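Local coordinates for protein transcriptional regulator, LacI family (Lactobacillus brevis, PDB 3JY6) that probably binds cis-regulatory DNA as a transcription factor of the LacI family, the deposited fragment being its periplasmic-binding-protein-like domain, at residues E24-I29 with G40-A45; S30-S35 with S242-M247. All coordinates share one frame; numbering follows the deposited sequence.

Interaction 1. Residues E24-I29 with G40-A45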
loop_
_atom_site.group_PDB
_atom_site.type_symbol
_atom_site.label_atom_id
_atom_site.label_comp_id
_atom_site.label_asym_id
_atom_site.label_seq_id
_atom_site.Cartn_x
_atom_site.Cartn_y
_atom_site.Cartn_z
ATOM N N GLU A 24 0.845 7.173 0.928
ATOM C CA GLU A 24 0.454 8.409 0.237
ATOM C C GLU A 24 0.966 9.570 1.064
ATOM O O GLU A 24 1.432 10.575 0.527
ATOM C CB GLU A 24 -1.080 8.559 0.111
ATOM C CG GLU A 24 -1.689 7.909 -1.110
ATOM C CD GLU A 24 -1.178 8.537 -2.387
ATOM O OE1 GLU A 24 -1.510 9.711 -2.654
ATOM O OE2 GLU A 24 -0.422 7.872 -3.125
ATOM N N LEU A 25 0.824 9.445 2.379
ATOM C CA LEU A 25 1.291 10.482 3.290
ATOM C C LEU A 25 2.739 10.759 2.923
ATOM O O LEU A 25 3.126 11.907 2.705
ATOM C CB LEU A 25 1.231 10.005 4.742
ATOM C CG LEU A 25 1.452 11.096 5.777
ATOM C CD1 LEU A 25 0.169 11.881 5.902
ATOM C CD2 LEU A 25 1.810 10.493 7.115
ATOM N N PHE A 26 3.526 9.691 2.852
ATOM C CA PHE A 26 4.938 9.801 2.499
ATOM C C PHE A 26 5.173 10.449 1.135
ATOM O O PHE A 26 6.123 11.220 0.965
ATOM C CB PHE A 26 5.608 8.437 2.508
ATOM C CG PHE A 26 7.094 8.500 2.298
ATOM C CD1 PHE A 26 7.933 9.069 3.263
ATOM C CD2 PHE A 26 7.661 7.983 1.138
ATOM C CE1 PHE A 26 9.328 9.118 3.077
ATOM C CE2 PHE A 26 9.051 8.026 0.939
ATOM C CZ PHE A 26 9.890 8.595 1.916
ATOM N N LYS A 27 4.341 10.107 0.153
ATOM C CA LYS A 27 4.473 10.711 -1.166
ATOM C C LYS A 27 4.277 12.222 -1.061
ATOM O O LYS A 27 4.954 12.985 -1.737
ATOM C CB LYS A 27 3.441 10.127 -2.128
ATOM C CG LYS A 27 3.834 8.793 -2.728
ATOM C CD LYS A 27 2.769 8.329 -3.712
ATOM C CE LYS A 27 3.051 6.936 -4.211
ATOM N NZ LYS A 27 4.315 6.888 -4.984
ATOM N N GLY A 28 3.340 12.646 -0.215
ATOM C CA GLY A 28 3.089 14.066 -0.026
ATOM C C GLY A 28 4.304 14.757 0.578
ATOM O O GLY A 28 4.718 15.826 0.135
ATOM N N ILE A 29 4.882 14.123 1.591
ATOM C CA ILE A 29 6.055 14.645 2.281
ATOM C C ILE A 29 7.252 14.777 1.344
ATOM O O ILE A 29 7.983 15.760 1.398
ATOM C CB ILE A 29 6.445 13.711 3.461
ATOM C CG1 ILE A 29 5.417 13.846 4.584
ATOM C CG2 ILE A 29 7.861 14.030 3.963
ATOM C CD1 ILE A 29 5.531 12.763 5.612
ATOM N N GLY A 40 12.899 12.693 2.099
ATOM C CA GLY A 40 12.107 11.937 3.048
ATOM C C GLY A 40 12.605 10.503 3.080
ATOM O O GLY A 40 12.966 9.929 2.050
ATOM N N VAL A 41 12.644 9.932 4.275
ATOM C CA VAL A 41 13.080 8.567 4.478
ATOM C C VAL A 41 11.935 7.889 5.227
ATOM O O VAL A 41 11.511 8.379 6.274
ATOM C CB VAL A 41 14.349 8.531 5.348
ATOM C CG1 VAL A 41 14.709 7.104 5.656
ATOM C CG2 VAL A 41 15.513 9.248 4.632
ATOM N N LEU A 42 11.454 6.759 4.711
ATOM C CA LEU A 42 10.331 6.069 5.338
ATOM C C LEU A 42 10.699 4.936 6.289
ATOM O O LEU A 42 11.487 4.040 5.959
ATOM C CB LEU A 42 9.369 5.558 4.257
ATOM C CG LEU A 42 8.014 4.958 4.679
ATOM C CD1 LEU A 42 7.231 5.918 5.576
ATOM C CD2 LEU A 42 7.195 4.684 3.410
ATOM N N PHE A 43 10.116 4.997 7.481
ATOM C CA PHE A 43 10.336 3.999 8.517
ATOM C C PHE A 43 8.970 3.388 8.819
ATOM O O PHE A 43 7.968 4.106 8.906
ATOM C CB PHE A 43 10.890 4.655 9.793
ATOM C CG PHE A 43 12.323 5.113 9.679
ATOM C CD1 PHE A 43 13.370 4.266 10.029
ATOM C CD2 PHE A 43 12.623 6.384 9.194
ATOM C CE1 PHE A 43 14.703 4.677 9.897
ATOM C CE2 PHE A 43 13.947 6.803 9.057
ATOM C CZ PHE A 43 14.989 5.945 9.408
ATOM N N ASP A 44 8.949 2.071 9.005
ATOM C CA ASP A 44 7.723 1.328 9.277
ATOM C C ASP A 44 7.651 0.855 10.740
ATOM O O ASP A 44 8.410 -0.008 11.163
ATOM C CB ASP A 44 7.658 0.140 8.300
ATOM C CG ASP A 44 6.508 -0.808 8.575
ATOM O OD1 ASP A 44 5.405 -0.351 8.953
ATOM O OD2 ASP A 44 6.715 -2.028 8.382
ATOM N N ALA A 45 6.738 1.436 11.511
ATOM C CA ALA A 45 6.578 1.048 12.912
ATOM C C ALA A 45 5.978 -0.364 12.993
ATOM O O ALA A 45 6.055 -1.030 14.033
ATOM C CB ALA A 45 5.703 2.054 13.638
#

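Interaction 2. Residues S30-S35 with S242-M247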
loop_
_atom_site.group_PDB
_atom_site.type_symbol
_atom_site.label_atom_id
_atom_site.label_comp_id
_atom_site.label_asym_id
_atom_site.label_seq_id
_atom_site.Cartn_x
_atom_site.Cartn_y
_atom_site.Cartn_z
ATOM N N SER A 30 7.441 13.772 0.491
ATOM C CA SER A 30 8.554 13.751 -0.442
ATOM C C SER A 30 8.488 14.809 -1.525
ATOM O O SER A 30 9.520 15.365 -1.885
ATOM C CB SER A 30 8.684 12.364 -1.077
ATOM O OG SER A 30 9.103 11.418 -0.109
ATOM N N SER A 31 7.296 15.104 -2.043
ATOM C CA SER A 31 7.182 16.120 -3.088
ATOM C C SER A 31 7.453 17.531 -2.554
ATOM O O SER A 31 7.963 18.381 -3.286
ATOM C CB SER A 31 5.804 16.090 -3.750
ATOM O OG SER A 31 4.835 16.698 -2.924
ATOM N N ILE A 32 7.104 17.794 -1.295
ATOM C CA ILE A 32 7.364 19.118 -0.725
ATOM C C ILE A 32 8.827 19.240 -0.304
ATOM O O ILE A 32 9.491 20.230 -0.627
ATOM C CB ILE A 32 6.453 19.414 0.501
ATOM C CG1 ILE A 32 4.999 19.528 0.048
ATOM C CG2 ILE A 32 6.872 20.733 1.178
ATOM C CD1 ILE A 32 4.748 20.608 -1.009
ATOM N N LEU A 33 9.339 18.229 0.398
ATOM C CA LEU A 33 10.728 18.262 0.853
ATOM C C LEU A 33 11.753 18.381 -0.288
ATOM O O LEU A 33 12.836 18.944 -0.109
ATOM C CB LEU A 33 11.051 17.023 1.684
ATOM C CG LEU A 33 10.443 16.843 3.074
ATOM C CD1 LEU A 33 11.050 15.583 3.705
ATOM C CD2 LEU A 33 10.716 18.072 3.950
ATOM N N GLU A 34 11.397 17.862 -1.457
ATOM C CA GLU A 34 12.271 17.892 -2.625
ATOM C C GLU A 34 12.540 19.317 -3.096
ATOM O O GLU A 34 13.641 19.640 -3.516
ATOM C CB GLU A 34 11.639 17.078 -3.765
ATOM C CG GLU A 34 12.502 16.900 -5.015
ATOM C CD GLU A 34 12.706 18.196 -5.808
ATOM O OE1 GLU A 34 11.705 18.870 -6.150
ATOM O OE2 GLU A 34 13.876 18.536 -6.100
ATOM N N SER A 35 11.529 20.170 -3.015
ATOM C CA SER A 35 11.673 21.546 -3.462
ATOM C C SER A 35 12.800 22.278 -2.750
ATOM O O SER A 35 13.198 23.357 -3.175
ATOM C CB SER A 35 10.366 22.315 -3.262
ATOM O OG SER A 35 10.068 22.470 -1.882
ATOM N N SER A 242 1.384 18.993 3.765
ATOM C CA SER A 242 1.208 20.078 4.715
ATOM C C SER A 242 2.166 19.893 5.879
ATOM O O SER A 242 2.729 20.866 6.397
ATOM C CB SER A 242 -0.233 20.112 5.224
ATOM O OG SER A 242 -1.118 20.238 4.132
ATOM N N SER A 243 2.356 18.647 6.292
ATOM C CA SER A 243 3.260 18.380 7.401
ATOM C C SER A 243 4.696 18.651 6.978
ATOM O O SER A 243 5.533 19.029 7.818
ATOM C CB SER A 243 3.115 16.943 7.919
ATOM O OG SER A 243 3.712 15.995 7.062
ATOM N N ALA A 244 4.980 18.466 5.685
ATOM C CA ALA A 244 6.322 18.732 5.164
ATOM C C ALA A 244 6.543 20.249 5.066
ATOM O O ALA A 244 7.661 20.735 5.240
ATOM C CB ALA A 244 6.515 18.089 3.798
ATOM N N GLU A 245 5.483 20.996 4.779
ATOM C CA GLU A 245 5.591 22.452 4.696
ATOM C C GLU A 245 5.940 23.013 6.078
ATOM O O GLU A 245 6.743 23.935 6.210
ATOM C CB GLU A 245 4.277 23.071 4.200
ATOM C CG GLU A 245 4.001 22.857 2.710
ATOM C CD GLU A 245 4.837 23.764 1.818
ATOM O OE1 GLU A 245 5.727 24.462 2.346
ATOM O OE2 GLU A 245 4.605 23.774 0.582
ATOM N N ILE A 246 5.342 22.436 7.109
ATOM C CA ILE A 246 5.605 22.876 8.470
ATOM C C ILE A 246 7.057 22.538 8.831
ATOM O O ILE A 246 7.771 23.355 9.407
ATOM C CB ILE A 246 4.630 22.177 9.464
ATOM C CG1 ILE A 246 3.190 22.653 9.208
ATOM C CG2 ILE A 246 5.041 22.474 10.884
ATOM C CD1 ILE A 246 2.145 21.944 10.051
ATOM N N MET A 247 7.492 21.334 8.470
ATOM C CA MET A 247 8.856 20.905 8.763
ATOM C C MET A 247 9.872 21.866 8.152
ATOM O O MET A 247 10.815 22.292 8.818
ATOM C CB MET A 247 9.088 19.482 8.239
ATOM C CG MET A 247 10.537 18.928 8.368
ATOM S SD MET A 247 11.152 18.868 10.061
ATOM C CE MET A 247 12.657 18.699 9.906
#

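Interaction 1. Residues E24-I29 with G40-A45
F26 of helix 20-34 points the far edge of its ring at the backbone of strand 39-44 and turns one face to the side chain of L42, inside the beta-alpha-beta unit built from strand 9-14, this helix and strand 39-44, a basic element of the periplasmic-binding-protein fold. Helix and strand run nearly antiparallel, the axes of the two short segments at 163° and 8.9 Å apart. The phenyl group leaves the helix with CG anti to the backbone N (chi1 -174°), which carries it down to the strand. L42 CB sits over one face, 3.8 Å from the F26 ring centroid and only 12° off the ring normal, a well-centred CH-pi contact. Farther along the same side chain, L42 CD1 and CD2 both come to 4.0 Å, from F26 CD1 and from F26 CG respectively, so the leucine covers the ring from its centre to its root. G40 faces the far edge of the ring, where CE1 and CZ meet its backbone, and a side chain at that glycine would press on F26 CE1. A serine in place of F26 would probably uncover L42 and open a gap beside the G40 backbone. I17 of the second subunit also packs on F26, placing this buried contact close to the dimer interface. At the ring's edge, near its plane, F26 CZ comes within 3.4 Å of G40 O.

Interaction 2. Residues S30-S35 with S242-M247
I32 and A244 meet where helix 20-34 packs beside helix 236-251, the axes of the two short segments 8.3 Å apart and inclined by 29°. Their CA atoms come to 6.0 Å, a close approach that the small alanine permits: A244 CB lies 3.6 Å from I32 CB. The two branches of I32 divide the work. CG2, anti to the backbone N, reaches both A244 CB and the carboxylate end of E245, while CG1, beside the backbone N (chi1 -67°), carries CD1 outward to 3.5 Å from E245 OE2. E245 bends at chi2 (-76°), which folds its carboxylate back across the isoleucine; the two side chains cross at about a right angle, the glutamate serving as a cover over methyl groups. L33 reaches the same alanine methyl from a direction about at right angles to I32, its CG 4.2 Å from A244 CB, and beyond this pair it packs on I10 of strand 9-14, as M247 does from the second helix. At the end of segment 30-35, S35 OG donates to I32 O over 2.6 Å, lying in the carbonyl plane. Neighbouring helices packed side by side against a parallel sheet in this way make up one of the two helical layers of the three-layer alpha/beta/alpha sandwich that forms each lobe of periplasmic-binding-protein folds.

Helix 20-34 serves both contacts, giving its 24-29 portion to strand 39-44 in interaction 1 and its following residues to helix 236-251 in interaction 2. The first is helix-on-sheet packing, fully buried and aromatic in character; the second is helix-on-helix, aliphatic, and partly open to solvent, where a glutamate lies at its margin. The two centres are about 11 Å apart and the contacts adjoin: I29 CG1 touches S243 OG at 3.7 Å, and L33 CD1 approaches G40 N. Both border the second subunit, but differently: K27 forms a salt bridge with D44 of the second subunit, and D44 with its K27, whereas S30 and E34 pack on R51 of the second subunit.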